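Local coordinates for protein L-amino acid deaminase (Proteus vulgaris, PDB 5I39) that binds FAD and probably catalyses the oxidative deamination of L-amino acids at the membrane, at residues A72-Y86 against E178-F191. Sequence-based numbering, arbitrary orientation.
Sequences AGEQSSRFYGQAISY and EEDSGSFDPEVATF. With FAD (flavin-adenine dinucleotide), chain B.
Pro186 makes a CH-pi contact with the ring of Phe79: its CB sits over the centre of one face, 3.6 Å from the ring centroid. Phe79 CG stands between its own backbone N and carbonyl carbon (chi1 56°), which swings the ring to Pro186, while its CB stays against the flavin. At the edge of that ring, Phe79 CE1 meets Phe184 O at 3.4 Å, and the two phenylalanine rings meet obliquely, planes at 71°. Phe184 in turn rests CZ on Ala83 CB and brings its edge to flavin O2.

Next to this cluster Ala83 and Gly182 form an antiparallel hydrogen-bonded pair, Ala83 N to Gly182 O and Gly182 N to Ala83 O both 2.9 Å, and Phe184 N adds a bond to Gly81 O. At one end, Glu178 takes the Ser85 N-H on the syn lone pair of OE2 (2.9 Å); Lys100 holds the same oxygen by a salt bridge. At the other, Thr190 OG1 donates in the carbonyl plane to Ser76 O (2.8 Å), and a water bridges Ser76 O, Pro186 O and Thr190 N. Ala72 CB lies over a face of the Phe191 ring in a second CH-pi contact.

Met377 of helix 376-392 packs on Phe79, Phe184 and Thr190. Through the strand pair and the Phe184-Gly81 bond, residues 178-191 back the loop whose Gly81 and Gln82 amides both bind flavin O4, while Gln82 O accepts from N3; two N-H donors on O4 would probably make the isoalloxazine more electron-accepting.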
ATOM      1  N   ALA A  72       8.237  -6.885  -6.447  1.00  9.62           N
ATOM      2  CA  ALA A  72       6.983  -6.135  -6.558  1.00 10.15           C
ATOM      3  C   ALA A  72       5.960  -6.801  -7.490  1.00 10.17           C
ATOM      4  O   ALA A  72       5.117  -6.125  -8.060  1.00 11.95           O
ATOM      5  CB  ALA A  72       7.268  -4.694  -6.987  1.00 10.91           C
ATOM      6  N   GLY A  73       6.015  -8.128  -7.611  1.00  9.62           N
ATOM      7  CA  GLY A  73       5.180  -8.860  -8.560  1.00 10.52           C
ATOM      8  C   GLY A  73       3.747  -9.127  -8.138  1.00 10.72           C
ATOM      9  O   GLY A  73       2.967  -9.622  -8.947  1.00 12.43           O
ATOM     10  N   GLU A  74       3.391  -8.820  -6.889  1.00  9.80           N
ATOM     11  CA  GLU A  74       2.064  -9.149  -6.369  1.00  9.84           C
ATOM     12  C   GLU A  74       1.312  -7.863  -5.984  1.00  9.40           C
ATOM     13  O   GLU A  74       1.162  -6.984  -6.837  1.00  9.87           O
ATOM     14  CB  GLU A  74       2.188 -10.201  -5.259  1.00 10.74           C
ATOM     15  CG  GLU A  74       2.859 -11.496  -5.723  1.00 12.29           C
ATOM     16  CD  GLU A  74       2.039 -12.318  -6.697  1.00 14.36           C
ATOM     17  OE1 GLU A  74       0.828 -12.067  -6.841  1.00 16.07           O
ATOM     18  OE2 GLU A  74       2.610 -13.246  -7.304  1.00 16.65           O
ATOM     19  N   GLN A  75       0.847  -7.718  -4.742  1.00  8.88           N
ATOM     20  CA  GLN A  75      -0.046  -6.596  -4.395  1.00  9.02           C
ATOM     21  C   GLN A  75       0.563  -5.231  -4.694  1.00  8.84           C
ATOM     22  O   GLN A  75      -0.136  -4.304  -5.121  1.00  8.92           O
ATOM     23  CB  GLN A  75      -0.410  -6.633  -2.916  1.00  9.29           C
ATOM     24  CG  GLN A  75      -1.227  -7.829  -2.499  1.00  9.56           C
ATOM     25  CD  GLN A  75      -1.561  -7.762  -1.030  1.00  9.88           C
ATOM     26  OE1 GLN A  75      -2.368  -6.937  -0.622  1.00  9.80           O
ATOM     27  NE2 GLN A  75      -0.936  -8.617  -0.223  1.00 10.93           N
ATOM     28  N   SER A  76       1.872  -5.124  -4.482  1.00  8.50           N
ATOM     29  CA  SER A  76       2.562  -3.847  -4.564  1.00  8.24           C
ATOM     30  C   SER A  76       2.791  -3.313  -5.983  1.00  8.04           C
ATOM     31  O   SER A  76       3.438  -2.280  -6.138  1.00  8.20           O
ATOM     32  CB  SER A  76       3.877  -3.933  -3.793  1.00  8.37           C
ATOM     33  OG  SER A  76       3.637  -4.227  -2.425  1.00  8.09           O
ATOM     34  N   SER A  77       2.279  -3.999  -7.006  1.00  8.34           N
ATOM     35  CA  SER A  77       2.172  -3.410  -8.344  1.00  8.76           C
ATOM     36  C   SER A  77       0.768  -3.536  -8.936  1.00  8.75           C
ATOM     37  O   SER A  77       0.613  -3.406 -10.147  1.00  9.31           O
ATOM     38  CB  SER A  77       3.194  -4.048  -9.291  1.00  9.55           C
ATOM     39  OG  SER A  77       2.951  -5.435  -9.441  1.00 10.29           O
ATOM     40  N   ARG A  78      -0.245  -3.743  -8.085  1.00  8.70           N
ATOM     41  CA  ARG A  78      -1.611  -4.027  -8.548  0.70  9.35           C
ATOM     42  C   ARG A  78      -2.680  -3.156  -7.883  1.00  9.37           C
ATOM     43  O   ARG A  78      -3.880  -3.370  -8.076  1.00 10.67           O
ATOM     44  CB  ARG A  78      -1.922  -5.515  -8.339  0.70 10.83           C
ATOM     45  CG  ARG A  78      -0.984  -6.436  -9.105  0.70 11.92           C
ATOM     46  CD  ARG A  78      -1.234  -7.916  -8.840  0.70 13.70           C
ATOM     47  NE  ARG A  78      -2.304  -8.455  -9.678  0.70 15.34           N
ATOM     48  CZ  ARG A  78      -2.208  -8.707 -10.987  0.70 15.91           C
ATOM     49  NH1 ARG A  78      -1.082  -8.470 -11.660  0.70 17.55           N
ATOM     50  NH2 ARG A  78      -3.261  -9.195 -11.637  0.70 16.73           N
ATOM     51  N   PHE A  79      -2.245  -2.143  -7.150  1.00  8.73           N
ATOM     52  CA  PHE A  79      -3.128  -1.364  -6.295  1.00  8.69           C
ATOM     53  C   PHE A  79      -3.863  -0.247  -7.043  1.00  8.64           C
ATOM     54  O   PHE A  79      -3.509   0.109  -8.158  1.00  9.39           O
ATOM     55  CB  PHE A  79      -2.332  -0.828  -5.100  1.00  8.52           C
ATOM     56  CG  PHE A  79      -1.122  -0.028  -5.485  1.00  8.28           C
ATOM     57  CD1 PHE A  79      -1.259   1.285  -5.889  1.00  8.39           C
ATOM     58  CD2 PHE A  79       0.154  -0.583  -5.440  1.00  8.29           C
ATOM     59  CE1 PHE A  79      -0.161   2.040  -6.247  1.00  8.51           C
ATOM     60  CE2 PHE A  79       1.263   0.172  -5.795  1.00  8.47           C
ATOM     61  CZ  PHE A  79       1.104   1.486  -6.187  1.00  8.46           C
ATOM     62  N   TYR A  80      -4.880   0.312  -6.399  1.00  8.33           N
ATOM     63  CA  TYR A  80      -5.688   1.392  -6.972  1.00  8.27           C
ATOM     64  C   TYR A  80      -4.909   2.699  -7.004  1.00  7.93           C
ATOM     65  O   TYR A  80      -4.938   3.410  -8.007  1.00  8.78           O
ATOM     66  CB  TYR A  80      -6.985   1.578  -6.190  1.00  8.56           C
ATOM     67  CG  TYR A  80      -7.842   2.754  -6.622  1.00  8.69           C
ATOM     68  CD1 TYR A  80      -8.111   3.011  -7.966  1.00  8.75           C
ATOM     69  CD2 TYR A  80      -8.400   3.608  -5.672  1.00  9.15           C
ATOM     70  CE1 TYR A  80      -8.907   4.084  -8.348  1.00  8.97           C
ATOM     71  CE2 TYR A  80      -9.205   4.676  -6.044  1.00  9.23           C
ATOM     72  CZ  TYR A  80      -9.455   4.909  -7.387  1.00  8.90           C
ATOM     73  OH  TYR A  80     -10.252   5.952  -7.780  1.00  9.32           O
ATOM     74  N   GLY A  81      -4.252   3.016  -5.890  1.00  7.62           N
ATOM     75  CA  GLY A  81      -3.256   4.087  -5.841  1.00  7.68           C
ATOM     76  C   GLY A  81      -3.560   5.329  -5.045  1.00  7.62           C
ATOM     77  O   GLY A  81      -2.999   6.380  -5.340  1.00  7.63           O
ATOM     78  N   GLN A  82      -4.404   5.219  -4.023  1.00  7.65           N
ATOM     79  CA  GLN A  82      -4.697   6.365  -3.165  1.00  7.75           C
ATOM     80  C   GLN A  82      -4.090   6.185  -1.777  1.00  7.75           C
ATOM     81  O   GLN A  82      -4.094   5.086  -1.213  1.00  8.37           O
ATOM     82  CB  GLN A  82      -6.202   6.634  -3.086  1.00  7.80           C
ATOM     83  CG  GLN A  82      -7.043   5.560  -2.416  1.00  8.34           C
ATOM     84  CD  GLN A  82      -8.531   5.844  -2.526  1.00  8.48           C
ATOM     85  OE1 GLN A  82      -8.945   6.989  -2.737  1.00  9.02           O
ATOM     86  NE2 GLN A  82      -9.346   4.808  -2.374  1.00  8.78           N
ATOM     87  N   ALA A  83      -3.560   7.284  -1.250  1.00  7.52           N
ATOM     88  CA  ALA A  83      -3.003   7.340   0.097  1.00  7.56           C
ATOM     89  C   ALA A  83      -3.898   8.259   0.910  1.00  7.54           C
ATOM     90  O   ALA A  83      -3.852   9.484   0.761  1.00  7.92           O
ATOM     91  CB  ALA A  83      -1.566   7.838   0.077  1.00  7.91           C
ATOM     92  N   ILE A  84      -4.745   7.654   1.741  1.00  7.61           N
ATOM     93  CA  ILE A  84      -5.807   8.386   2.425  1.00  7.89           C
ATOM     94  C   ILE A  84      -5.865   8.033   3.900  1.00  7.84           C
ATOM     95  O   ILE A  84      -5.531   6.913   4.296  1.00  8.37           O
ATOM     96  CB  ILE A  84      -7.200   8.170   1.759  1.00  8.81           C
ATOM     97  CG1 ILE A  84      -7.763   6.758   2.004  1.00  9.77           C
ATOM     98  CG2 ILE A  84      -7.119   8.481   0.270  1.00  9.45           C
ATOM     99  CD1 ILE A  84      -9.185   6.565   1.510  1.00 10.48           C
ATOM    100  N   SER A  85      -6.300   9.003   4.700  1.00  7.90           N
ATOM    101  CA  SER A  85      -6.688   8.760   6.089  1.00  8.10           C
ATOM    102  C   SER A  85      -8.203   8.787   6.297  1.00  8.30           C
ATOM    103  O   SER A  85      -8.657   8.526   7.410  1.00  8.67           O
ATOM    104  CB  SER A  85      -6.039   9.790   7.010  1.00  8.24           C
ATOM    105  OG  SER A  85      -6.520  11.093   6.730  1.00  8.52           O
ATOM    106  N   TYR A  86      -8.972   9.058   5.240  1.00  8.36           N
ATOM    107  CA  TYR A  86     -10.425   9.261   5.345  1.00  8.69           C
ATOM    108  C   TYR A  86     -11.121   8.073   6.005  1.00  9.27           C
ATOM    109  O   TYR A  86     -10.934   6.937   5.576  1.00  9.86           O
ATOM    110  CB  TYR A  86     -11.033   9.495   3.956  1.00  9.16           C
ATOM    111  CG  TYR A  86     -12.344  10.254   3.945  1.00  9.69           C
ATOM    112  CD1 TYR A  86     -12.412  11.554   4.429  1.00 11.31           C
ATOM    113  CD2 TYR A  86     -13.499   9.704   3.380  1.00  9.56           C
ATOM    114  CE1 TYR A  86     -13.598  12.271   4.397  1.00 11.86           C
ATOM    115  CE2 TYR A  86     -14.688  10.417   3.342  1.00 10.07           C
ATOM    116  CZ  TYR A  86     -14.730  11.695   3.854  1.00 10.88           C
ATOM    117  OH  TYR A  86     -15.890  12.409   3.809  1.00 12.02           O
ATOM    118  N   GLU A 178     -10.476  15.393   1.336  1.00  7.64           N
ATOM    119  CA  GLU A 178      -9.173  15.157   1.944  1.00  7.50           C
ATOM    120  C   GLU A 178      -8.192  15.865   1.029  1.00  7.60           C
ATOM    121  O   GLU A 178      -7.727  15.299   0.032  1.00  7.75           O
ATOM    122  CB  GLU A 178      -8.886  13.663   2.065  1.00  7.53           C
ATOM    123  CG  GLU A 178      -7.539  13.349   2.696  1.00  7.67           C
ATOM    124  CD  GLU A 178      -7.361  11.898   3.089  1.00  7.86           C
ATOM    125  OE1 GLU A 178      -8.360  11.188   3.317  1.00  8.36           O
ATOM    126  OE2 GLU A 178      -6.187  11.473   3.213  1.00  8.12           O
ATOM    127  N   GLU A 179      -7.921  17.130   1.340  1.00  7.94           N
ATOM    128  CA  GLU A 179      -7.204  18.002   0.406  1.00  8.41           C
ATOM    129  C   GLU A 179      -5.799  17.499   0.093  1.00  8.55           C
ATOM    130  O   GLU A 179      -5.302  17.693  -1.012  1.00  8.88           O
ATOM    131  CB  GLU A 179      -7.153  19.446   0.917  1.00  9.47           C
ATOM    132  CG  GLU A 179      -6.474  20.389  -0.082  1.00 11.49           C
ATOM    133  CD  GLU A 179      -6.781  21.861   0.115  1.00 13.78           C
ATOM    134  OE1 GLU A 179      -7.176  22.263   1.221  1.00 13.83           O
ATOM    135  OE2 GLU A 179      -6.602  22.637  -0.849  1.00 16.92           O
ATOM    136  N   ASP A 180      -5.172  16.860   1.072  1.00  8.22           N
ATOM    137  CA  ASP A 180      -3.810  16.357   0.914  1.00  8.34           C
ATOM    138  C   ASP A 180      -3.738  14.855   0.649  1.00  7.96           C
ATOM    139  O   ASP A 180      -2.705  14.239   0.894  1.00  8.18           O
ATOM    140  CB  ASP A 180      -2.972  16.727   2.138  1.00  8.87           C
ATOM    141  CG  ASP A 180      -3.378  15.969   3.376  1.00  9.11           C
ATOM    142  OD1 ASP A 180      -4.553  15.532   3.471  1.00  8.96           O
ATOM    143  OD2 ASP A 180      -2.512  15.805   4.254  1.00 11.49           O
ATOM    144  N   SER A 181      -4.811  14.251   0.139  1.00  7.62           N
ATOM    145  CA  SER A 181      -4.745  12.835  -0.214  1.00  7.48           C
ATOM    146  C   SER A 181      -3.617  12.616  -1.214  1.00  7.46           C
ATOM    147  O   SER A 181      -3.347  13.472  -2.065  1.00  8.09           O
ATOM    148  CB  SER A 181      -6.051  12.343  -0.825  1.00  7.67           C
ATOM    149  OG  SER A 181      -6.249  12.900  -2.113  1.00  7.92           O
ATOM    150  N   GLY A 182      -2.962  11.470  -1.090  1.00  7.36           N
ATOM    151  CA  GLY A 182      -1.886  11.098  -1.983  1.00  7.38           C
ATOM    152  C   GLY A 182      -2.338  10.233  -3.133  1.00  7.35           C
ATOM    153  O   GLY A 182      -3.364   9.554  -3.062  1.00  7.28           O
ATOM    154  N   SER A 183      -1.530  10.250  -4.184  1.00  7.50           N
ATOM    155  CA  SER A 183      -1.689   9.398  -5.348  1.00  7.40           C
ATOM    156  C   SER A 183      -0.341   8.778  -5.667  1.00  7.36           C
ATOM    157  O   SER A 183       0.672   9.466  -5.625  1.00  7.63           O
ATOM    158  CB  SER A 183      -2.143  10.249  -6.528  1.00  7.72           C
ATOM    159  OG  SER A 183      -2.169   9.520  -7.740  1.00  8.29           O
ATOM    160  N   PHE A 184      -0.332   7.489  -5.987  1.00  7.34           N
ATOM    161  CA  PHE A 184       0.870   6.807  -6.489  1.00  7.55           C
ATOM    162  C   PHE A 184       0.428   5.761  -7.498  1.00  7.63           C
ATOM    163  O   PHE A 184      -0.662   5.204  -7.387  1.00  8.03           O
ATOM    164  CB  PHE A 184       1.805   6.217  -5.390  1.00  7.85           C
ATOM    165  CG  PHE A 184       1.122   5.768  -4.111  1.00  7.80           C
ATOM    166  CD1 PHE A 184      -0.128   5.146  -4.106  1.00  7.81           C
ATOM    167  CD2 PHE A 184       1.779   5.924  -2.889  1.00  7.76           C
ATOM    168  CE1 PHE A 184      -0.720   4.743  -2.916  1.00  7.83           C
ATOM    169  CE2 PHE A 184       1.190   5.516  -1.702  1.00  7.75           C
ATOM    170  CZ  PHE A 184      -0.063   4.932  -1.716  1.00  7.85           C
ATOM    171  N   ASP A 185       1.281   5.509  -8.485  1.00  7.70           N
ATOM    172  CA  ASP A 185       0.898   4.685  -9.632  1.00  7.85           C
ATOM    173  C   ASP A 185       1.571   3.316  -9.525  1.00  8.09           C
ATOM    174  O   ASP A 185       2.793   3.241  -9.367  1.00  8.44           O
ATOM    175  CB  ASP A 185       1.300   5.357 -10.948  1.00  8.20           C
ATOM    176  CG  ASP A 185       0.753   6.774 -11.094  1.00  8.61           C
ATOM    177  OD1 ASP A 185      -0.180   7.170 -10.360  1.00  8.87           O
ATOM    178  OD2 ASP A 185       1.274   7.507 -11.963  1.00  9.87           O
ATOM    179  N   PRO A 186       0.793   2.224  -9.649  1.00  8.17           N
ATOM    180  CA  PRO A 186       1.362   0.893  -9.418  1.00  8.50           C
ATOM    181  C   PRO A 186       2.351   0.398 -10.474  1.00  8.69           C
ATOM    182  O   PRO A 186       3.081  -0.552 -10.218  1.00  9.33           O
ATOM    183  CB  PRO A 186       0.125   0.004  -9.343  1.00  8.64           C
ATOM    184  CG  PRO A 186      -0.878   0.700 -10.188  1.00  8.52           C
ATOM    185  CD  PRO A 186      -0.654   2.154  -9.920  1.00  8.37           C
ATOM    186  N   GLU A 187       2.409   1.060 -11.624  1.00  9.05           N
ATOM    187  CA  GLU A 187       3.400   0.725 -12.637  1.00  9.69           C
ATOM    188  C   GLU A 187       4.794   1.246 -12.282  1.00  9.54           C
ATOM    189  O   GLU A 187       5.763   0.863 -12.938  1.00 10.58           O
ATOM    190  CB  GLU A 187       2.982   1.271 -14.001  1.00 10.77           C
ATOM    191  CG  GLU A 187       1.662   0.711 -14.520  1.00 11.85           C
ATOM    192  CD  GLU A 187       0.425   1.302 -13.863  1.00 12.00           C
ATOM    193  OE1 GLU A 187       0.460   2.480 -13.440  1.00 12.50           O
ATOM    194  OE2 GLU A 187      -0.582   0.573 -13.754  1.00 12.70           O
ATOM    195  N   VAL A 188       4.891   2.114 -11.270  1.00  9.08           N
ATOM    196  CA  VAL A 188       6.145   2.800 -10.943  1.00  9.05           C
ATOM    197  C   VAL A 188       6.571   2.727  -9.473  1.00  8.56           C
ATOM    198  O   VAL A 188       7.725   2.411  -9.199  1.00  8.89           O
ATOM    199  CB  VAL A 188       6.083   4.292 -11.358  1.00  9.39           C
ATOM    200  CG1 VAL A 188       7.400   4.999 -11.057  1.00  9.70           C
ATOM    201  CG2 VAL A 188       5.750   4.431 -12.834  1.00  9.75           C
ATOM    202  N   ALA A 189       5.676   3.048  -8.540  1.00  8.34           N
ATOM    203  CA  ALA A 189       6.092   3.412  -7.176  1.00  8.17           C
ATOM    204  C   ALA A 189       6.990   2.386  -6.484  1.00  7.96           C
ATOM    205  O   ALA A 189       8.074   2.726  -6.017  1.00  7.97           O
ATOM    206  CB  ALA A 189       4.879   3.718  -6.315  1.00  8.25           C
ATOM    207  N   THR A 190       6.547   1.138  -6.413  1.00  7.80           N
ATOM    208  CA  THR A 190       7.315   0.132  -5.675  1.00  7.99           C
ATOM    209  C   THR A 190       8.609  -0.222  -6.406  1.00  8.07           C
ATOM    210  O   THR A 190       9.606  -0.563  -5.774  1.00  8.32           O
ATOM    211  CB  THR A 190       6.473  -1.116  -5.386  1.00  7.92           C
ATOM    212  OG1 THR A 190       5.273  -0.699  -4.734  1.00  8.04           O
ATOM    213  CG2 THR A 190       7.218  -2.091  -4.477  1.00  8.33           C
ATOM    214  N   PHE A 191       8.596  -0.112  -7.729  1.00  8.27           N
ATOM    215  CA  PHE A 191       9.791  -0.380  -8.534  1.00  8.56           C
ATOM    216  C   PHE A 191      10.873   0.661  -8.262  1.00  8.42           C
ATOM    217  O   PHE A 191      12.042   0.312  -8.106  1.00  8.76           O
ATOM    218  CB  PHE A 191       9.430  -0.461 -10.017  1.00  8.89           C
ATOM    219  CG  PHE A 191       8.403  -1.521 -10.306  1.00  9.25           C
ATOM    220  CD1 PHE A 191       8.765  -2.865 -10.370  1.00  9.60           C
ATOM    221  CD2 PHE A 191       7.061  -1.185 -10.452  1.00  9.56           C
ATOM    222  CE1 PHE A 191       7.812  -3.846 -10.601  1.00 10.12           C
ATOM    223  CE2 PHE A 191       6.106  -2.160 -10.679  1.00  9.96           C
ATOM    224  CZ  PHE A 191       6.481  -3.491 -10.759  1.00 10.48           C
TER
HETATM  225  PA  FAD B 501       3.118  -7.966  -1.669  1.00  8.44           P
HETATM  226  O1A FAD B 501       2.105  -8.984  -2.205  1.00  9.40           O
HETATM  227  O2A FAD B 501       3.328  -6.763  -2.569  1.00  8.55           O
HETATM  228  O5B FAD B 501       4.558  -8.612  -1.474  1.00  8.65           O
HETATM  229  C5B FAD B 501       4.778  -9.803  -0.731  1.00  9.00           C
HETATM  230  C4B FAD B 501       5.888 -10.538  -1.458  1.00  9.26           C
HETATM  231  O4B FAD B 501       6.283 -11.677  -0.668  1.00  9.35           O
HETATM  232  C3B FAD B 501       5.426 -11.075  -2.815  1.00  9.27           C
HETATM  233  O3B FAD B 501       6.205 -10.488  -3.856  1.00  9.19           O
HETATM  234  C2B FAD B 501       5.615 -12.592  -2.661  1.00  9.48           C
HETATM  235  O2B FAD B 501       5.995 -13.249  -3.885  1.00  9.44           O
HETATM  236  C1B FAD B 501       6.670 -12.688  -1.574  1.00  9.50           C
HETATM  237  N9A FAD B 501       6.691 -13.942  -0.815  1.00  9.61           N
HETATM  238  C8A FAD B 501       5.668 -14.527  -0.225  1.00  9.95           C
HETATM  239  N7A FAD B 501       6.040 -15.640   0.442  1.00 10.19           N
HETATM  240  C5A FAD B 501       7.348 -15.735   0.240  1.00  9.81           C
HETATM  241  C6A FAD B 501       8.395 -16.670   0.641  1.00  9.91           C
HETATM  242  N6A FAD B 501       8.096 -17.744   1.399  1.00 10.37           N
HETATM  243  N1A FAD B 501       9.661 -16.433   0.244  1.00  9.86           N
HETATM  244  C2A FAD B 501       9.977 -15.357  -0.489  1.00  9.92           C
HETATM  245  N3A FAD B 501       9.073 -14.468  -0.916  1.00  9.89           N
HETATM  246  C4A FAD B 501       7.788 -14.620  -0.572  1.00  9.75           C
HETATM  247  N1  FAD B 501      -3.066   0.215  -0.585  1.00  9.02           N
HETATM  248  C2  FAD B 501      -3.096   1.550  -0.535  1.00  8.86           C
HETATM  249  O2  FAD B 501      -2.428   2.115   0.350  1.00  8.78           O
HETATM  250  N3  FAD B 501      -3.836   2.265  -1.417  1.00  8.78           N
HETATM  251  C4  FAD B 501      -4.602   1.724  -2.371  1.00  8.97           C
HETATM  252  O4  FAD B 501      -5.230   2.424  -3.152  1.00  8.91           O
HETATM  253  C4X FAD B 501      -4.644   0.259  -2.482  1.00  9.35           C
HETATM  254  N5  FAD B 501      -5.427  -0.402  -3.375  1.00  9.57           N
HETATM  255  C5X FAD B 501      -5.283  -1.721  -3.542  1.00  9.73           C
HETATM  256  C6  FAD B 501      -5.908  -2.392  -4.595  1.00  9.99           C
HETATM  257  C7  FAD B 501      -5.720  -3.752  -4.820  1.00  9.97           C
HETATM  258  C7M FAD B 501      -6.370  -4.439  -5.999  1.00 10.31           C
HETATM  259  C8  FAD B 501      -4.853  -4.522  -3.915  1.00 10.07           C
HETATM  260  C8M FAD B 501      -4.584  -5.992  -4.132  1.00 10.78           C
HETATM  261  C9  FAD B 501      -4.244  -3.858  -2.848  1.00  9.78           C
HETATM  262  C9A FAD B 501      -4.428  -2.498  -2.625  1.00  9.36           C
HETATM  263  N10 FAD B 501      -3.817  -1.836  -1.553  1.00  9.06           N
HETATM  264  C10 FAD B 501      -3.794  -0.444  -1.504  1.00  9.12           C
HETATM  265  C1' FAD B 501      -3.034  -2.559  -0.571  1.00  8.82           C
HETATM  266  C2' FAD B 501      -1.582  -2.636  -0.884  1.00  8.75           C
HETATM  267  O2' FAD B 501      -1.422  -2.880  -2.278  1.00  8.78           O
HETATM  268  C3' FAD B 501      -1.001  -3.767  -0.041  1.00  8.58           C
HETATM  269  O3' FAD B 501      -1.379  -3.632   1.355  1.00  8.36           O
HETATM  270  C4' FAD B 501       0.507  -3.834  -0.095  1.00  8.46           C
HETATM  271  O4' FAD B 501       0.955  -3.825  -1.463  1.00  8.40           O
HETATM  272  C5' FAD B 501       0.985  -5.100   0.594  1.00  8.42           C
HETATM  273  O5' FAD B 501       2.407  -5.125   0.454  1.00  8.18           O
HETATM  274  P   FAD B 501       3.204  -6.471   0.872  1.00  8.24           P
HETATM  275  O1P FAD B 501       4.663  -6.181   0.682  1.00  8.32           O
HETATM  276  O2P FAD B 501       2.693  -6.965   2.208  1.00  8.60           O
HETATM  277  O3P FAD B 501       2.643  -7.572  -0.183  1.00  8.52           O
HETATM  278  O   HOH W   1       4.385  -0.160  -7.754  1.00  9.62           O
HETATM  279  O   HOH W   2      -8.926  12.213   5.872  1.00  8.70           O